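PP1b (Porcine reproductive and respiratory syndrome virus, PDB 6JDR) probably unwinds RNA and DNA duplexes with 5' to 3' polarity at the cost of ATP, as the helicase subunit (nsp10) cut from the viral replicase polyprotein. Local coordinates at residues Pro289-Lys294 against Arg356-Ile361; Val304-Lys309 against Pro373-Gln378; His157-Gln162 against Asn221-Glu226; Leu244-Asp249 against Tyr263-Met268. The protein carries 1 engineered substitution. One frame throughout, in Å; residues are numbered along the deposited sequence.

Interaction 1: Pro289-Lys294 against Arg356-Ile361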
loop_
_atom_site.group_PDB
_atom_site.type_symbol
_atom_site.label_atom_id
_atom_site.label_comp_id
_atom_site.label_asym_id
_atom_site.label_seq_id
_atom_site.Cartn_x
_atom_site.Cartn_y
_atom_site.Cartn_z
ATOM N N PRO A 289 17.836 -8.348 0.002
ATOM C CA PRO A 289 17.820 -9.656 0.672
ATOM C C PRO A 289 18.491 -9.731 2.052
ATOM O O PRO A 289 18.111 -10.576 2.861
ATOM C CB PRO A 289 18.557 -10.549 -0.318
ATOM C CG PRO A 289 18.193 -9.983 -1.644
ATOM C CD PRO A 289 18.084 -8.495 -1.446
ATOM N N ASP A 290 19.470 -8.865 2.314
ATOM C CA ASP A 290 20.167 -8.838 3.606
ATOM C C ASP A 290 19.496 -8.011 4.706
ATOM O O ASP A 290 20.020 -7.950 5.820
ATOM C CB ASP A 290 21.600 -8.314 3.428
ATOM C CG ASP A 290 22.553 -9.381 2.955
ATOM O OD1 ASP A 290 23.198 -10.018 3.814
ATOM O OD2 ASP A 290 22.643 -9.592 1.730
ATOM N N TYR A 291 18.363 -7.374 4.416
ATOM C CA TYR A 291 17.740 -6.465 5.385
ATOM C C TYR A 291 16.240 -6.693 5.538
ATOM O O TYR A 291 15.557 -7.038 4.576
ATOM C CB TYR A 291 18.010 -5.013 4.982
ATOM C CG TYR A 291 19.483 -4.692 4.906
ATOM C CD1 TYR A 291 20.190 -4.319 6.045
ATOM C CD2 TYR A 291 20.178 -4.791 3.701
ATOM C CE1 TYR A 291 21.545 -4.037 5.987
ATOM C CE2 TYR A 291 21.533 -4.511 3.633
ATOM C CZ TYR A 291 22.210 -4.134 4.781
ATOM O OH TYR A 291 23.553 -3.853 4.734
ATOM N N ARG A 292 15.740 -6.500 6.759
ATOM C CA ARG A 292 14.305 -6.572 7.029
ATOM C C ARG A 292 13.573 -5.379 6.426
ATOM O O ARG A 292 12.593 -5.550 5.705
ATOM C CB ARG A 292 14.021 -6.611 8.531
ATOM C CG ARG A 292 14.342 -7.929 9.225
ATOM C CD ARG A 292 15.434 -7.778 10.279
ATOM N NE ARG A 292 15.115 -8.478 11.525
ATOM C CZ ARG A 292 15.855 -8.425 12.632
ATOM N NH1 ARG A 292 16.980 -7.713 12.666
ATOM N NH2 ARG A 292 15.471 -9.096 13.713
ATOM N N ASP A 293 14.056 -4.174 6.728
ATOM C CA ASP A 293 13.432 -2.938 6.242
ATOM C C ASP A 293 13.525 -2.821 4.729
ATOM O O ASP A 293 14.514 -3.239 4.133
ATOM C CB ASP A 293 14.104 -1.706 6.858
ATOM C CG ASP A 293 13.952 -1.640 8.358
ATOM O OD1 ASP A 293 13.641 -2.678 8.977
ATOM O OD2 ASP A 293 14.157 -0.545 8.918
ATOM N N LYS A 294 12.496 -2.245 4.115
ATOM C CA LYS A 294 12.524 -1.925 2.689
ATOM C C LYS A 294 13.360 -0.659 2.502
ATOM O O LYS A 294 13.031 0.398 3.047
ATOM C CB LYS A 294 11.102 -1.733 2.153
ATOM C CG LYS A 294 10.993 -1.122 0.759
ATOM C CD LYS A 294 11.535 -2.037 -0.327
ATOM C CE LYS A 294 11.256 -1.465 -1.710
ATOM N NZ LYS A 294 11.774 -2.335 -2.806
ATOM N N ARG A 356 31.378 -10.335 1.588
ATOM C CA ARG A 356 32.359 -9.538 0.831
ATOM C C ARG A 356 31.706 -8.732 -0.288
ATOM O O ARG A 356 32.037 -7.568 -0.501
ATOM C CB ARG A 356 33.428 -10.435 0.196
ATOM C CG ARG A 356 34.363 -11.139 1.165
ATOM C CD ARG A 356 35.498 -11.825 0.412
ATOM N NE ARG A 356 36.083 -12.932 1.170
ATOM C CZ ARG A 356 36.884 -12.796 2.228
ATOM N NH1 ARG A 356 37.218 -11.593 2.691
ATOM N NH2 ARG A 356 37.355 -13.881 2.838
ATOM N N ALA A 357 30.794 -9.368 -1.017
ATOM C CA ALA A 357 30.101 -8.707 -2.119
ATOM C C ALA A 357 29.209 -7.579 -1.615
ATOM O O ALA A 357 29.116 -6.534 -2.248
ATOM C CB ALA A 357 29.288 -9.712 -2.921
ATOM N N LEU A 358 28.562 -7.792 -0.474
ATOM C CA LEU A 358 27.724 -6.763 0.131
ATOM C C LEU A 358 28.551 -5.537 0.505
ATOM O O LEU A 358 28.111 -4.406 0.307
ATOM C CB LEU A 358 27.004 -7.307 1.369
ATOM C CG LEU A 358 26.137 -6.312 2.151
ATOM C CD1 LEU A 358 25.138 -5.603 1.242
ATOM C CD2 LEU A 358 25.415 -7.019 3.289
ATOM N N VAL A 359 29.744 -5.762 1.044
ATOM C CA VAL A 359 30.620 -4.657 1.421
ATOM C C VAL A 359 31.096 -3.922 0.172
ATOM O O VAL A 359 31.087 -2.699 0.139
ATOM C CB VAL A 359 31.830 -5.129 2.252
ATOM C CG1 VAL A 359 32.793 -3.976 2.506
ATOM C CG2 VAL A 359 31.369 -5.715 3.577
ATOM N N ALA A 360 31.480 -4.674 -0.855
ATOM C CA ALA A 360 32.027 -4.097 -2.089
ATOM C C ALA A 360 31.025 -3.234 -2.855
ATOM O O ALA A 360 31.382 -2.181 -3.385
ATOM C CB ALA A 360 32.556 -5.201 -2.993
ATOM N N ILE A 361 29.776 -3.687 -2.914
ATOM C CA ILE A 361 28.724 -2.978 -3.639
ATOM C C ILE A 361 28.283 -1.703 -2.915
ATOM O O ILE A 361 27.831 -0.750 -3.552
ATOM C CB ILE A 361 27.509 -3.905 -3.868
ATOM C CG1 ILE A 361 27.898 -5.083 -4.773
ATOM C CG2 ILE A 361 26.329 -3.144 -4.462
ATOM C CD1 ILE A 361 28.501 -4.687 -6.102
#
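Leu358 reaches out from its helix and meets Asp290 and Tyr291 coming from the opposite direction. The leucine carries its CG anti to the backbone N (chi1 177°), which sends both methyls across the gap. CD2 touches both residues: Leu358 CD2 lies 3.7 Å from Asp290 CG and 3.9 Å from Tyr291 OH. CD1 keeps to the edge of the tyrosine ring, near the ring plane, with Tyr291 CE2 4.5 Å from Leu358 CD1, so the ring offers its rim to the leucine. The CB of Asp290 is also close, 4.0 Å from Leu358 CD2. This small surface contact spans the two halves of a superfamily 1 helicase core: residues 289-294 form the loop between helix 281-287 and strand 294-297, the last strand of the first parallel sheet, whereas 356-361 lie on helix 354-361, beside the second. The charge of Asp290 is met by Arg354, just before the segment on the same helix, in a salt bridge from OD2. Leu358 also packs on Ile287, at the end of helix 281-287.

Interaction 2: Val304-Lys309 against Pro373-Gln378; sequences VTYVEK and PHRQLQ
Strand 303-307 is an outermost strand of the second parallel sheet of the helicase, and here its side chain Tyr306 packs on the loop that leaves the neighbouring strand 367-371. Two residues of the loop take hold of the ring at different places. Leu377 brings its CD2 to 3.6 Å from Tyr306 OH, its side chain running at about a right angle to that of the tyrosine. Nearer the root of the ring, the guanidinium of Arg375 arrives with its edge leading, NH1 3.6 Å from Tyr306 CD1, and the guanidinium plane is turned 48° from that of the ring. Glu308 OE2 stands 4.9 Å from Arg375 NH2, too far for a salt bridge, though the opposite charges may attract weakly. The tyrosine hydroxyl is tied down elsewhere, in a hydrogen bond with Leu383 O, which fixes the end of the ring beside the leucine methyl. Tyr306 also touches Val370 of strand 367-371. The contact thus folds a post-strand loop back against the edge strand of a RecA-like parallel sheet, in the second half of a superfamily 1 helicase core.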
loop_
_atom_site.group_PDB
_atom_site.type_symbol
_atom_site.label_atom_id
_atom_site.label_comp_id
_atom_site.label_asym_id
_atom_site.label_seq_id
_atom_site.Cartn_x
_atom_site.Cartn_y
_atom_site.Cartn_z
ATOM N N VAL A 304 26.497 1.335 -12.694
ATOM C CA VAL A 304 27.079 -0.001 -12.661
ATOM C C VAL A 304 27.489 -0.394 -14.076
ATOM O O VAL A 304 26.653 -0.443 -14.982
ATOM C CB VAL A 304 26.090 -1.039 -12.089
ATOM C CG1 VAL A 304 26.691 -2.440 -12.143
ATOM C CG2 VAL A 304 25.701 -0.669 -10.664
ATOM N N THR A 305 28.779 -0.673 -14.252
ATOM C CA THR A 305 29.345 -0.972 -15.562
ATOM C C THR A 305 30.199 -2.235 -15.487
ATOM O O THR A 305 31.067 -2.338 -14.625
ATOM C CB THR A 305 30.224 0.195 -16.056
ATOM O OG1 THR A 305 29.633 1.446 -15.676
ATOM C CG2 THR A 305 30.391 0.144 -17.568
ATOM N N TYR A 306 29.945 -3.183 -16.389
ATOM C CA TYR A 306 30.704 -4.435 -16.452
ATOM C C TYR A 306 31.781 -4.375 -17.534
ATOM O O TYR A 306 31.508 -4.620 -18.712
ATOM C CB TYR A 306 29.768 -5.625 -16.690
ATOM C CG TYR A 306 28.997 -6.029 -15.453
ATOM C CD1 TYR A 306 29.388 -7.129 -14.691
ATOM C CD2 TYR A 306 27.888 -5.301 -15.032
ATOM C CE1 TYR A 306 28.689 -7.497 -13.552
ATOM C CE2 TYR A 306 27.183 -5.661 -13.894
ATOM C CZ TYR A 306 27.587 -6.759 -13.156
ATOM O OH TYR A 306 26.884 -7.114 -12.027
ATOM N N VAL A 307 33.003 -4.053 -17.116
ATOM C CA VAL A 307 34.143 -3.912 -18.031
ATOM C C VAL A 307 34.746 -5.263 -18.423
ATOM O O VAL A 307 34.814 -6.184 -17.609
ATOM C CB VAL A 307 35.251 -3.007 -17.439
ATOM C CG1 VAL A 307 34.695 -1.624 -17.131
ATOM C CG2 VAL A 307 35.879 -3.623 -16.191
ATOM N N GLU A 308 35.186 -5.367 -19.676
ATOM C CA GLU A 308 35.754 -6.609 -20.208
ATOM C C GLU A 308 37.240 -6.760 -19.872
ATOM O O GLU A 308 37.781 -7.866 -19.927
ATOM C CB GLU A 308 35.564 -6.677 -21.730
ATOM C CG GLU A 308 34.115 -6.578 -22.199
ATOM C CD GLU A 308 33.247 -7.735 -21.732
ATOM O OE1 GLU A 308 33.713 -8.896 -21.776
ATOM O OE2 GLU A 308 32.090 -7.483 -21.329
ATOM N N LYS A 309 37.895 -5.647 -19.541
ATOM C CA LYS A 309 39.302 -5.654 -19.143
ATOM C C LYS A 309 39.498 -4.815 -17.882
ATOM O O LYS A 309 38.702 -3.915 -17.613
ATOM C CB LYS A 309 40.177 -5.117 -20.278
ATOM C CG LYS A 309 40.337 -6.089 -21.435
ATOM C CD LYS A 309 41.246 -5.532 -22.521
ATOM C CE LYS A 309 41.600 -6.593 -23.554
ATOM N NZ LYS A 309 40.398 -7.164 -24.227
ATOM N N PRO A 373 35.473 -11.355 -14.861
ATOM C CA PRO A 373 35.673 -12.247 -16.004
ATOM C C PRO A 373 35.160 -13.666 -15.784
ATOM O O PRO A 373 34.885 -14.364 -16.756
ATOM C CB PRO A 373 37.195 -12.258 -16.174
ATOM C CG PRO A 373 37.721 -11.969 -14.813
ATOM C CD PRO A 373 36.751 -10.991 -14.222
ATOM N N HIS A 374 35.043 -14.085 -14.525
ATOM C CA HIS A 374 34.534 -15.418 -14.192
ATOM C C HIS A 374 33.013 -15.441 -13.987
ATOM O O HIS A 374 32.443 -16.510 -13.738
ATOM C CB HIS A 374 35.219 -15.949 -12.929
ATOM C CG HIS A 374 36.713 -15.936 -12.998
ATOM N ND1 HIS A 374 37.435 -16.911 -13.653
ATOM C CD2 HIS A 374 37.624 -15.070 -12.492
ATOM C CE1 HIS A 374 38.724 -16.644 -13.549
ATOM N NE2 HIS A 374 38.866 -15.534 -12.850
ATOM N N ARG A 375 32.369 -14.276 -14.081
ATOM C CA ARG A 375 30.926 -14.148 -13.855
ATOM C C ARG A 375 30.508 -14.774 -12.525
ATOM O O ARG A 375 29.599 -15.606 -12.476
ATOM C CB ARG A 375 30.135 -14.762 -15.021
ATOM C CG ARG A 375 30.358 -14.081 -16.365
ATOM C CD ARG A 375 29.977 -12.606 -16.316
ATOM N NE ARG A 375 29.633 -12.062 -17.631
ATOM C CZ ARG A 375 29.212 -10.815 -17.851
ATOM N NH1 ARG A 375 29.077 -9.952 -16.845
ATOM N NH2 ARG A 375 28.922 -10.424 -19.089
ATOM N N GLN A 376 31.185 -14.369 -11.454
ATOM C CA GLN A 376 30.940 -14.912 -10.116
ATOM C C GLN A 376 30.087 -14.002 -9.226
ATOM O O GLN A 376 29.641 -14.424 -8.157
ATOM C CB GLN A 376 32.269 -15.232 -9.422
ATOM C CG GLN A 376 33.075 -14.026 -8.956
ATOM C CD GLN A 376 34.495 -14.397 -8.572
ATOM O OE1 GLN A 376 34.727 -15.011 -7.528
ATOM N NE2 GLN A 376 35.452 -14.022 -9.412
ATOM N N LEU A 377 29.871 -12.762 -9.657
ATOM C CA LEU A 377 29.027 -11.825 -8.915
ATOM C C LEU A 377 27.537 -12.164 -9.073
ATOM O O LEU A 377 26.758 -11.990 -8.135
ATOM C CB LEU A 377 29.297 -10.389 -9.369
ATOM C CG LEU A 377 28.526 -9.286 -8.636
ATOM C CD1 LEU A 377 28.746 -9.362 -7.131
ATOM C CD2 LEU A 377 28.925 -7.917 -9.164
ATOM N N GLN A 378 27.164 -12.643 -10.260
ATOM C CA GLN A 378 25.804 -13.128 -10.543
ATOM C C GLN A 378 25.319 -14.157 -9.530
ATOM O O GLN A 378 24.182 -14.087 -9.069
ATOM C CB GLN A 378 25.744 -13.765 -11.935
ATOM C CG GLN A 378 25.832 -12.774 -13.084
ATOM C CD GLN A 378 26.102 -13.442 -14.419
ATOM O OE1 GLN A 378 25.921 -14.652 -14.575
ATOM N NE2 GLN A 378 26.540 -12.651 -15.396
#

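Interaction 3: His157-Gln162 against Asn221-Glu226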
loop_
_atom_site.group_PDB
_atom_site.type_symbol
_atom_site.label_atom_id
_atom_site.label_comp_id
_atom_site.label_asym_id
_atom_site.label_seq_id
_atom_site.Cartn_x
_atom_site.Cartn_y
_atom_site.Cartn_z
ATOM N N HIS A 157 6.799 9.379 -2.424
ATOM C CA HIS A 157 7.485 8.971 -3.649
ATOM C C HIS A 157 7.524 7.448 -3.824
ATOM O O HIS A 157 7.655 6.959 -4.947
ATOM C CB HIS A 157 8.900 9.557 -3.680
ATOM C CG HIS A 157 8.935 11.049 -3.531
ATOM N ND1 HIS A 157 8.736 11.909 -4.591
ATOM C CD2 HIS A 157 9.134 11.833 -2.444
ATOM C CE1 HIS A 157 8.817 13.157 -4.165
ATOM N NE2 HIS A 157 9.058 13.138 -2.865
ATOM N N TRP A 158 7.416 6.705 -2.721
ATOM C CA TRP A 158 7.275 5.248 -2.781
ATOM C C TRP A 158 6.011 4.868 -3.542
ATOM O O TRP A 158 6.028 3.965 -4.380
ATOM C CB TRP A 158 7.207 4.646 -1.371
ATOM C CG TRP A 158 7.144 3.135 -1.350
ATOM C CD1 TRP A 158 8.199 2.272 -1.242
ATOM C CD2 TRP A 158 5.967 2.316 -1.436
ATOM N NE1 TRP A 158 7.754 0.971 -1.256
ATOM C CE2 TRP A 158 6.389 0.969 -1.375
ATOM C CE3 TRP A 158 4.599 2.590 -1.560
ATOM C CZ2 TRP A 158 5.492 -0.102 -1.434
ATOM C CZ3 TRP A 158 3.707 1.524 -1.620
ATOM C CH2 TRP A 158 4.158 0.195 -1.556
ATOM N N LEU A 159 4.918 5.563 -3.233
ATOM C CA LEU A 159 3.617 5.292 -3.840
ATOM C C LEU A 159 3.600 5.580 -5.340
ATOM O O LEU A 159 2.946 4.866 -6.101
ATOM C CB LEU A 159 2.531 6.116 -3.141
ATOM C CG LEU A 159 1.102 5.991 -3.673
ATOM C CD1 LEU A 159 0.624 4.548 -3.614
ATOM C CD2 LEU A 159 0.173 6.906 -2.889
ATOM N N LEU A 160 4.313 6.625 -5.758
ATOM C CA LEU A 160 4.342 7.028 -7.166
ATOM C C LEU A 160 5.085 6.010 -8.041
ATOM O O LEU A 160 4.717 5.793 -9.198
ATOM C CB LEU A 160 4.970 8.417 -7.311
ATOM C CG LEU A 160 4.220 9.560 -6.615
ATOM C CD1 LEU A 160 5.080 10.813 -6.544
ATOM C CD2 LEU A 160 2.901 9.855 -7.313
ATOM N N GLN A 161 6.123 5.387 -7.483
ATOM C CA GLN A 161 6.869 4.340 -8.185
ATOM C C GLN A 161 6.092 3.020 -8.252
ATOM O O GLN A 161 6.326 2.202 -9.146
ATOM C CB GLN A 161 8.224 4.102 -7.506
ATOM C CG GLN A 161 9.165 5.299 -7.542
ATOM C CD GLN A 161 10.423 5.075 -6.720
ATOM O OE1 GLN A 161 11.154 4.106 -6.939
ATOM N NE2 GLN A 161 10.687 5.971 -5.769
ATOM N N GLN A 162 5.176 2.820 -7.305
ATOM C CA GLN A 162 4.399 1.580 -7.199
ATOM C C GLN A 162 3.081 1.618 -7.972
ATOM O O GLN A 162 2.609 0.583 -8.437
ATOM C CB GLN A 162 4.107 1.274 -5.727
ATOM C CG GLN A 162 5.342 0.908 -4.914
ATOM C CD GLN A 162 5.780 -0.535 -5.100
ATOM O OE1 GLN A 162 5.076 -1.341 -5.711
ATOM N NE2 GLN A 162 6.953 -0.869 -4.567
ATOM N N ASN A 221 -4.768 -3.274 -8.372
ATOM C CA ASN A 221 -4.256 -3.124 -7.018
ATOM C C ASN A 221 -4.944 -1.939 -6.357
ATOM O O ASN A 221 -5.121 -0.888 -6.978
ATOM C CB ASN A 221 -2.740 -2.922 -7.024
ATOM C CG ASN A 221 -2.001 -4.076 -7.683
ATOM O OD1 ASN A 221 -2.309 -5.245 -7.442
ATOM N ND2 ASN A 221 -1.015 -3.754 -8.516
ATOM N N SER A 222 -5.336 -2.119 -5.101
ATOM C CA SER A 222 -6.019 -1.078 -4.348
ATOM C C SER A 222 -5.109 -0.559 -3.245
ATOM O O SER A 222 -4.496 -1.344 -2.530
ATOM C CB SER A 222 -7.322 -1.618 -3.765
ATOM O OG SER A 222 -8.241 -1.903 -4.803
ATOM N N PHE A 223 -5.026 0.763 -3.123
ATOM C CA PHE A 223 -4.200 1.409 -2.106
ATOM C C PHE A 223 -5.063 2.220 -1.147
ATOM O O PHE A 223 -6.141 2.693 -1.515
ATOM C CB PHE A 223 -3.175 2.335 -2.761
ATOM C CG PHE A 223 -2.152 1.620 -3.597
ATOM C CD1 PHE A 223 -0.884 1.369 -3.098
ATOM C CD2 PHE A 223 -2.453 1.209 -4.888
ATOM C CE1 PHE A 223 0.062 0.714 -3.864
ATOM C CE2 PHE A 223 -1.510 0.554 -5.665
ATOM C CZ PHE A 223 -0.249 0.305 -5.151
ATOM N N LEU A 224 -4.569 2.385 0.079
ATOM C CA LEU A 224 -5.245 3.179 1.100
ATOM C C LEU A 224 -4.326 4.309 1.566
ATOM O O LEU A 224 -3.332 4.078 2.259
ATOM C CB LEU A 224 -5.637 2.298 2.295
ATOM C CG LEU A 224 -6.976 2.533 3.006
ATOM C CD1 LEU A 224 -6.820 2.249 4.492
ATOM C CD2 LEU A 224 -7.541 3.927 2.797
ATOM N N ASP A 225 -4.673 5.530 1.170
ATOM C CA ASP A 225 -3.921 6.727 1.530
ATOM C C ASP A 225 -4.269 7.119 2.963
ATOM O O ASP A 225 -5.393 6.903 3.406
ATOM C CB ASP A 225 -4.289 7.849 0.550
ATOM C CG ASP A 225 -3.525 9.139 0.796
ATOM O OD1 ASP A 225 -2.301 9.093 1.061
ATOM O OD2 ASP A 225 -4.163 10.211 0.701
ATOM N N GLU A 226 -3.300 7.668 3.689
ATOM C CA GLU A 226 -3.526 8.190 5.043
ATOM C C GLU A 226 -4.256 7.188 5.936
ATOM O O GLU A 226 -5.240 7.528 6.593
ATOM C CB GLU A 226 -4.318 9.506 4.986
ATOM C CG GLU A 226 -3.630 10.642 4.238
ATOM C CD GLU A 226 -2.455 11.225 4.999
ATOM O OE1 GLU A 226 -2.604 11.510 6.207
ATOM O OE2 GLU A 226 -1.385 11.409 4.386
#
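Helix 157-162 runs almost antiparallel to strand 222-224, their N-to-C directions 172° apart and their axes 11.5 Å from each other at closest, with Leu159 opposite Phe223. That spacing is bridged chiefly by the ring of Phe223, whose CB points toward the helix. Leu159 supplies the closest approach: its CD1 sits 3.6 Å from Phe223 CD1 and 3.9 Å from Phe223 CE1, so the methyl meets the CD1-CE1 bond of the ring obliquely, and the two side chains slide past each other in opposite directions. A chi1 of 178° carries the leucine's branch off the helix toward the sheet. Trp158 comes in at the rim of the phenylalanine, near the plane of that ring, with CZ3 4.4 Å from Phe223 CE1. The indole is itself lined by its own helix, Gln162 CG lying 3.4 Å above one face, offset toward the rim. Gln162 completes the set: its CB is 4.5 Å from Phe223 CE1, and its carbonyl O lies 4.4 Å from Phe223 CZ. Phe223 also touches Thr245 and Ile169 on the two flanking strands, while Leu159 packs on Met180 of helix 174-184. A helix following a probable Walker A P-loop, laid antiparallel across the central parallel sheet, is as in the P-loop NTPase fold, to which superfamily 1 helicases belong.

Interaction 4: Leu244-Asp249 against Tyr263-Met268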
loop_
_atom_site.group_PDB
_atom_site.type_symbol
_atom_site.label_atom_id
_atom_site.label_comp_id
_atom_site.label_asym_id
_atom_site.label_seq_id
_atom_site.Cartn_x
_atom_site.Cartn_y
_atom_site.Cartn_z
ATOM N N LEU A 244 -5.517 -4.655 0.415
ATOM C CA LEU A 244 -5.082 -3.267 0.351
ATOM C C LEU A 244 -3.600 -3.127 0.648
ATOM O O LEU A 244 -3.048 -3.877 1.446
ATOM C CB LEU A 244 -5.857 -2.427 1.370
ATOM C CG LEU A 244 -7.361 -2.278 1.155
ATOM C CD1 LEU A 244 -7.997 -1.596 2.356
ATOM C CD2 LEU A 244 -7.638 -1.500 -0.125
ATOM N N THR A 245 -2.963 -2.163 -0.008
ATOM C CA THR A 245 -1.681 -1.657 0.444
ATOM C C THR A 245 -2.010 -0.378 1.197
ATOM O O THR A 245 -2.489 0.590 0.611
ATOM C CB THR A 245 -0.717 -1.373 -0.721
ATOM O OG1 THR A 245 -0.625 -2.531 -1.559
ATOM C CG2 THR A 245 0.662 -1.034 -0.199
ATOM N N CYS A 246 -1.771 -0.392 2.502
ATOM C CA CYS A 246 -2.179 0.690 3.381
ATOM C C CYS A 246 -0.966 1.529 3.768
ATOM O O CYS A 246 -0.020 1.022 4.365
ATOM C CB CYS A 246 -2.858 0.105 4.621
ATOM S SG CYS A 246 -4.328 -0.882 4.241
ATOM N N LEU A 247 -1.006 2.813 3.423
ATOM C CA LEU A 247 0.119 3.721 3.639
ATOM C C LEU A 247 -0.038 4.462 4.958
ATOM O O LEU A 247 -1.050 5.124 5.183
ATOM C CB LEU A 247 0.202 4.729 2.492
ATOM C CG LEU A 247 0.254 4.127 1.086
ATOM N N GLY A 248 0.963 4.349 5.824
ATOM C CA GLY A 248 0.950 5.023 7.122
ATOM C C GLY A 248 2.261 5.717 7.435
ATOM O O GLY A 248 3.257 5.531 6.733
ATOM N N ASP A 249 2.252 6.511 8.502
ATOM C CA ASP A 249 3.425 7.275 8.935
ATOM C C ASP A 249 4.177 6.555 10.053
ATOM O O ASP A 249 3.666 5.600 10.644
ATOM C CB ASP A 249 2.998 8.666 9.411
ATOM C CG ASP A 249 2.281 9.458 8.330
ATOM O OD1 ASP A 249 2.834 9.582 7.218
ATOM O OD2 ASP A 249 1.165 9.959 8.593
ATOM N N TYR A 263 -8.176 -1.480 13.725
ATOM C CA TYR A 263 -7.507 -2.622 14.360
ATOM C C TYR A 263 -6.767 -3.516 13.358
ATOM O O TYR A 263 -5.759 -4.133 13.702
ATOM C CB TYR A 263 -8.513 -3.473 15.143
ATOM C CG TYR A 263 -9.347 -4.366 14.252
ATOM C CD1 TYR A 263 -8.981 -5.691 14.027
ATOM C CD2 TYR A 263 -10.479 -3.877 13.607
ATOM C CE1 TYR A 263 -9.729 -6.508 13.193
ATOM C CE2 TYR A 263 -11.237 -4.688 12.778
ATOM C CZ TYR A 263 -10.857 -6.002 12.573
ATOM O OH TYR A 263 -11.605 -6.808 11.748
ATOM N N VAL A 264 -7.272 -3.589 12.126
ATOM C CA VAL A 264 -6.672 -4.443 11.103
ATOM C C VAL A 264 -5.191 -4.147 10.865
ATOM O O VAL A 264 -4.436 -5.054 10.517
ATOM C CB VAL A 264 -7.423 -4.384 9.748
ATOM C CG1 VAL A 264 -8.839 -4.929 9.891
ATOM C CG2 VAL A 264 -7.427 -2.977 9.157
ATOM N N PHE A 265 -4.774 -2.898 11.075
ATOM C CA PHE A 265 -3.380 -2.503 10.838
ATOM C C PHE A 265 -2.405 -3.116 11.834
ATOM O O PHE A 265 -1.229 -3.287 11.519
ATOM C CB PHE A 265 -3.221 -0.977 10.848
ATOM C CG PHE A 265 -4.135 -0.263 9.897
ATOM C CD1 PHE A 265 -4.413 -0.786 8.642
ATOM C CD2 PHE A 265 -4.717 0.941 10.260
ATOM C CE1 PHE A 265 -5.263 -0.126 7.772
ATOM C CE2 PHE A 265 -5.563 1.606 9.395
ATOM C CZ PHE A 265 -5.839 1.075 8.150
ATOM N N ASP A 266 -2.895 -3.451 13.023
ATOM C CA ASP A 266 -2.076 -4.103 14.044
ATOM C C ASP A 266 -1.911 -5.608 13.814
ATOM O O ASP A 266 -1.090 -6.245 14.468
ATOM C CB ASP A 266 -2.665 -3.841 15.428
ATOM C CG ASP A 266 -2.715 -2.363 15.763
ATOM O OD1 ASP A 266 -1.691 -1.678 15.560
ATOM O OD2 ASP A 266 -3.776 -1.878 16.214
ATOM N N ILE A 267 -2.692 -6.172 12.898
ATOM C CA ILE A 267 -2.572 -7.588 12.537
ATOM C C ILE A 267 -2.216 -7.776 11.058
ATOM O O ILE A 267 -2.128 -8.900 10.571
ATOM C CB ILE A 267 -3.858 -8.373 12.896
ATOM C CG1 ILE A 267 -5.093 -7.769 12.216
ATOM C CG2 ILE A 267 -4.058 -8.384 14.405
ATOM C CD1 ILE A 267 -6.350 -8.600 12.383
ATOM N N MET A 268 -1.986 -6.669 10.361
ATOM C CA MET A 268 -1.640 -6.688 8.949
ATOM C C MET A 268 -0.131 -6.941 8.827
ATOM O O MET A 268 0.631 -6.580 9.730
ATOM C CB MET A 268 -2.006 -5.333 8.332
ATOM C CG MET A 268 -2.307 -5.335 6.844
ATOM S SD MET A 268 -3.008 -3.745 6.340
ATOM C CE MET A 268 -4.751 -4.125 6.199
#
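Cys246, Met268 and Phe265 account for nearly all of this buried contact, and the cysteine sulfur is its hub. Cys246 SG lies 3.8 Å from Met268 SD and 3.7 Å from Phe265 CE1, so two quite different groups press on a single atom. Toward the aromatic side, Cys246 SG stands 5.0 Å from the centroid of the Phe265 ring, 70° off the ring normal: an oblique sulfur-aromatic contact. The cysteine CB shares in it, 4.0 Å from Phe265 CE1. Met268 touches through its thioether end. The bend at chi3 (-102°) turns the terminal methyl, bringing Met268 CE to 3.8 Å from Cys246 SG, and both SD and CE lie against the thiol sulfur. Thirteen residues separate the segments, so the loop after strand 245-248 doubles back on that strand before the chain enters strand 270-276. Close by in the loop, Asp266 hydrogen-bonds His261; in a structure of this protein the two bind a zinc ion, which this chain lacks. Phe265 meets the ring of Phe146, planes about 45° apart, and Met268 also packs on Phe146; Cys246 touches Leu224 of strand 222-224 as well as Phe146 of strand 145-148, and Val264 packs between helices 134-142 and 232-239.

Overall arrangement
From the N terminus, interaction 3 comes first, closing 58 residues between the helix after the probable P-loop and strand 222-224. Interaction 4 follows in series, closing a short loop of 13 residues. The two adjoin: strands 222-224 and 245-248 are neighbours in the first parallel sheet, joined by probable hydrogen bonds such as Leu224 N to Thr245 O. Interactions 1 and 2 open later and cross, their segments alternating along the chain; they meet where Ala357 packs on Leu377. Interaction 2 stays by the second parallel sheet, while interaction 1 joins the two halves of the core and touches interaction 3 through Lys294 and Trp158.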